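Side-chain contact in LBCATS-a (Synthetic construct, PDB 5EY5), which probably acts as the alpha subunit of tryptophan synthase, which cleaves indole-3-glycerol phosphate into indole and glyceraldehyde 3-phosphate: residues A[50-55]-A[79-84]. Sequence-based numbering, arbitrary orientation.
Sequences LGIPFS and DKVFEM
Ile52 and Val81 have the closest CA atoms of the two segments, 7.7 Å apart, where the chain running out of strand 48-51 passes helix 78-91. In this TIM barrel the contact is part of the layer between the parallel strands and the outer helices, and the 23 residues between 50-55 and 79-84 include helix 62-73 but no strand. No hydrogen bond links the two segments; four buried apolar side chains do the work, and 162 Å² of surface is buried in total. In the first pair, Ile52 extends its CD1 over the branched end of Val81, 3.8 Å from CG1 and 4.1 Å from both CB and CG2, so one methyl meets the whole isopropyl group. The Ile52 side chain runs obliquely across the valine. Its chi1 of -56° sets CG1 opposite the carbonyl carbon, and the further bend at chi2, -42°, carries CD1 to the helix. Phe99 of the adjacent strand 97-100 touches both Ile52 and Val81, so the patch also involves the next strand of the barrel. About one helical turn on from Val81, Met84 meets Leu50 end to end. Thr33 of helix 30-42 packs against both of these side chains, so the second pair also joins the neighbouring helix. The Leu50 side chain lies about 10 Å from the bound sn-glycerol-3-phosphate, whose pocket includes the preceding residue Glu49. The methionine chain is bent at chi2 and again at chi3 (76°), and this double bend presents its terminal methyl CE to Leu50 CD1 at 3.9 Å.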
ATOM      1  N   LEU A  50      -0.105  38.368 -32.387  1.00 26.88           N
ATOM      2  CA  LEU A  50      -0.525  37.037 -32.813  1.00 28.09           C
ATOM      3  C   LEU A  50       0.094  36.019 -31.866  1.00 32.66           C
ATOM      4  O   LEU A  50       1.322  35.938 -31.753  1.00 34.56           O
ATOM      5  CB  LEU A  50      -0.102  36.755 -34.258  1.00 25.10           C
ATOM      6  CG  LEU A  50      -0.911  37.510 -35.320  1.00 32.90           C
ATOM      7  CD1 LEU A  50      -0.343  37.270 -36.728  1.00 35.93           C
ATOM      8  CD2 LEU A  50      -2.365  37.112 -35.255  1.00 32.30           C
ATOM      9  N   GLY A  51      -0.753  35.252 -31.182  1.00 33.13           N
ATOM     10  CA  GLY A  51      -0.260  34.219 -30.290  1.00 28.84           C
ATOM     11  C   GLY A  51       0.108  32.974 -31.066  1.00 32.40           C
ATOM     12  O   GLY A  51      -0.709  32.438 -31.824  1.00 30.66           O
ATOM     13  N   ILE A  52       1.351  32.527 -30.907  1.00 30.25           N
ATOM     14  CA  ILE A  52       1.804  31.266 -31.486  1.00 26.33           C
ATOM     15  C   ILE A  52       1.419  30.167 -30.507  1.00 28.72           C
ATOM     16  O   ILE A  52       1.889  30.185 -29.350  1.00 28.24           O
ATOM     17  CB  ILE A  52       3.310  31.259 -31.763  1.00 25.79           C
ATOM     18  CG1 ILE A  52       3.697  32.433 -32.679  1.00 31.26           C
ATOM     19  CG2 ILE A  52       3.728  29.921 -32.362  1.00 28.68           C
ATOM     20  CD1 ILE A  52       2.745  32.674 -33.813  1.00 34.41           C
ATOM     21  N   PRO A  53       0.540  29.252 -30.882  1.00 26.95           N
ATOM     22  CA  PRO A  53      -0.043  28.357 -29.879  1.00 27.90           C
ATOM     23  C   PRO A  53       1.000  27.379 -29.367  1.00 30.66           C
ATOM     24  O   PRO A  53       1.797  26.836 -30.133  1.00 30.96           O
ATOM     25  CB  PRO A  53      -1.162  27.642 -30.649  1.00 32.70           C
ATOM     26  CG  PRO A  53      -0.700  27.675 -32.112  1.00 27.73           C
ATOM     27  CD  PRO A  53      -0.013  29.028 -32.236  1.00 31.58           C
ATOM     28  N   PHE A  54       0.983  27.158 -28.062  1.00 26.40           N
ATOM     29  CA  PHE A  54       1.929  26.270 -27.406  1.00 27.65           C
ATOM     30  C   PHE A  54       1.152  25.248 -26.590  1.00 29.86           C
ATOM     31  O   PHE A  54       0.050  25.525 -26.100  1.00 31.38           O
ATOM     32  CB  PHE A  54       2.894  27.074 -26.516  1.00 28.56           C
ATOM     33  CG  PHE A  54       3.949  26.243 -25.862  1.00 31.65           C
ATOM     34  CD1 PHE A  54       4.659  25.295 -26.588  1.00 31.98           C
ATOM     35  CD2 PHE A  54       4.248  26.419 -24.517  1.00 30.75           C
ATOM     36  CE1 PHE A  54       5.637  24.524 -25.973  1.00 30.11           C
ATOM     37  CE2 PHE A  54       5.236  25.653 -23.902  1.00 31.39           C
ATOM     38  CZ  PHE A  54       5.927  24.711 -24.632  1.00 30.43           C
ATOM     39  N   SER A  55       1.713  24.057 -26.451  1.00 29.96           N
ATOM     40  CA  SER A  55       0.973  23.027 -25.732  1.00 33.55           C
ATOM     41  C   SER A  55       0.962  23.249 -24.221  1.00 35.27           C
ATOM     42  O   SER A  55       0.080  22.709 -23.546  1.00 37.04           O
ATOM     43  CB  SER A  55       1.546  21.647 -26.050  1.00 35.39           C
ATOM     44  OG  SER A  55       2.887  21.557 -25.615  1.00 37.48           O
ATOM     45  N   ASP A  79       5.784  27.723 -39.038  1.00 44.12           N
ATOM     46  CA  ASP A  79       5.893  27.920 -40.482  1.00 51.58           C
ATOM     47  C   ASP A  79       4.580  28.378 -41.104  1.00 37.18           C
ATOM     48  O   ASP A  79       4.591  29.170 -42.053  1.00 37.67           O
ATOM     49  CB  ASP A  79       6.368  26.628 -41.157  1.00 67.90           C
ATOM     50  CG  ASP A  79       7.865  26.400 -41.003  1.00 79.93           C
ATOM     51  OD1 ASP A  79       8.631  27.381 -41.116  1.00 84.25           O
ATOM     52  OD2 ASP A  79       8.272  25.241 -40.773  1.00 83.85           O
ATOM     53  N   LYS A  80       3.443  27.898 -40.587  1.00 38.48           N
ATOM     54  CA  LYS A  80       2.149  28.267 -41.163  1.00 42.12           C
ATOM     55  C   LYS A  80       1.747  29.695 -40.789  1.00 33.43           C
ATOM     56  O   LYS A  80       1.119  30.397 -41.586  1.00 37.16           O
ATOM     57  CB  LYS A  80       1.075  27.271 -40.717  1.00 42.15           C
ATOM     58  CG  LYS A  80       1.102  25.944 -41.478  1.00 44.94           C
ATOM     59  CD  LYS A  80       0.195  24.904 -40.830  1.00 47.18           C
ATOM     60  CE  LYS A  80       0.322  23.552 -41.507  1.00 54.09           C
ATOM     61  NZ  LYS A  80      -0.364  22.472 -40.735  1.00 52.44           N
ATOM     62  N   VAL A  81       2.080  30.140 -39.585  1.00 34.17           N
ATOM     63  CA  VAL A  81       1.773  31.523 -39.231  1.00 30.12           C
ATOM     64  C   VAL A  81       2.672  32.475 -40.018  1.00 34.40           C
ATOM     65  O   VAL A  81       2.222  33.534 -40.479  1.00 38.32           O
ATOM     66  CB  VAL A  81       1.887  31.721 -37.708  1.00 34.07           C
ATOM     67  CG1 VAL A  81       1.301  33.099 -37.282  1.00 29.24           C
ATOM     68  CG2 VAL A  81       1.146  30.588 -36.989  1.00 34.44           C
ATOM     69  N   PHE A  82       3.940  32.090 -40.228  1.00 34.65           N
ATOM     70  CA  PHE A  82       4.830  32.851 -41.107  1.00 32.57           C
ATOM     71  C   PHE A  82       4.235  33.022 -42.502  1.00 35.72           C
ATOM     72  O   PHE A  82       4.270  34.117 -43.075  1.00 38.09           O
ATOM     73  CB  PHE A  82       6.190  32.161 -41.194  1.00 35.63           C
ATOM     74  CG  PHE A  82       7.093  32.433 -40.020  1.00 37.48           C
ATOM     75  CD1 PHE A  82       7.205  33.710 -39.493  1.00 41.85           C
ATOM     76  CD2 PHE A  82       7.842  31.414 -39.457  1.00 37.27           C
ATOM     77  CE1 PHE A  82       8.042  33.957 -38.418  1.00 44.80           C
ATOM     78  CE2 PHE A  82       8.686  31.663 -38.383  1.00 37.26           C
ATOM     79  CZ  PHE A  82       8.781  32.924 -37.861  1.00 40.03           C
ATOM     80  N   GLU A  83       3.717  31.938 -43.088  1.00 35.31           N
ATOM     81  CA  GLU A  83       3.131  32.051 -44.418  1.00 37.74           C
ATOM     82  C   GLU A  83       1.912  32.962 -44.399  1.00 35.34           C
ATOM     83  O   GLU A  83       1.678  33.722 -45.346  1.00 39.64           O
ATOM     84  CB  GLU A  83       2.765  30.669 -44.961  1.00 39.06           C
ATOM     85  N   MET A  84       1.116  32.893 -43.333  1.00 39.22           N
ATOM     86  CA  MET A  84      -0.016  33.802 -43.203  1.00 39.75           C
ATOM     87  C   MET A  84       0.456  35.247 -43.101  1.00 36.29           C
ATOM     88  O   MET A  84      -0.122  36.140 -43.731  1.00 37.14           O
ATOM     89  CB  MET A  84      -0.860  33.421 -41.984  1.00 44.04           C
ATOM     90  CG  MET A  84      -2.232  34.074 -41.960  1.00 46.04           C
ATOM     91  SD  MET A  84      -2.661  34.619 -40.302  1.00 49.84           S
ATOM     92  CE  MET A  84      -1.634  36.079 -40.209  1.00 51.26           C
TER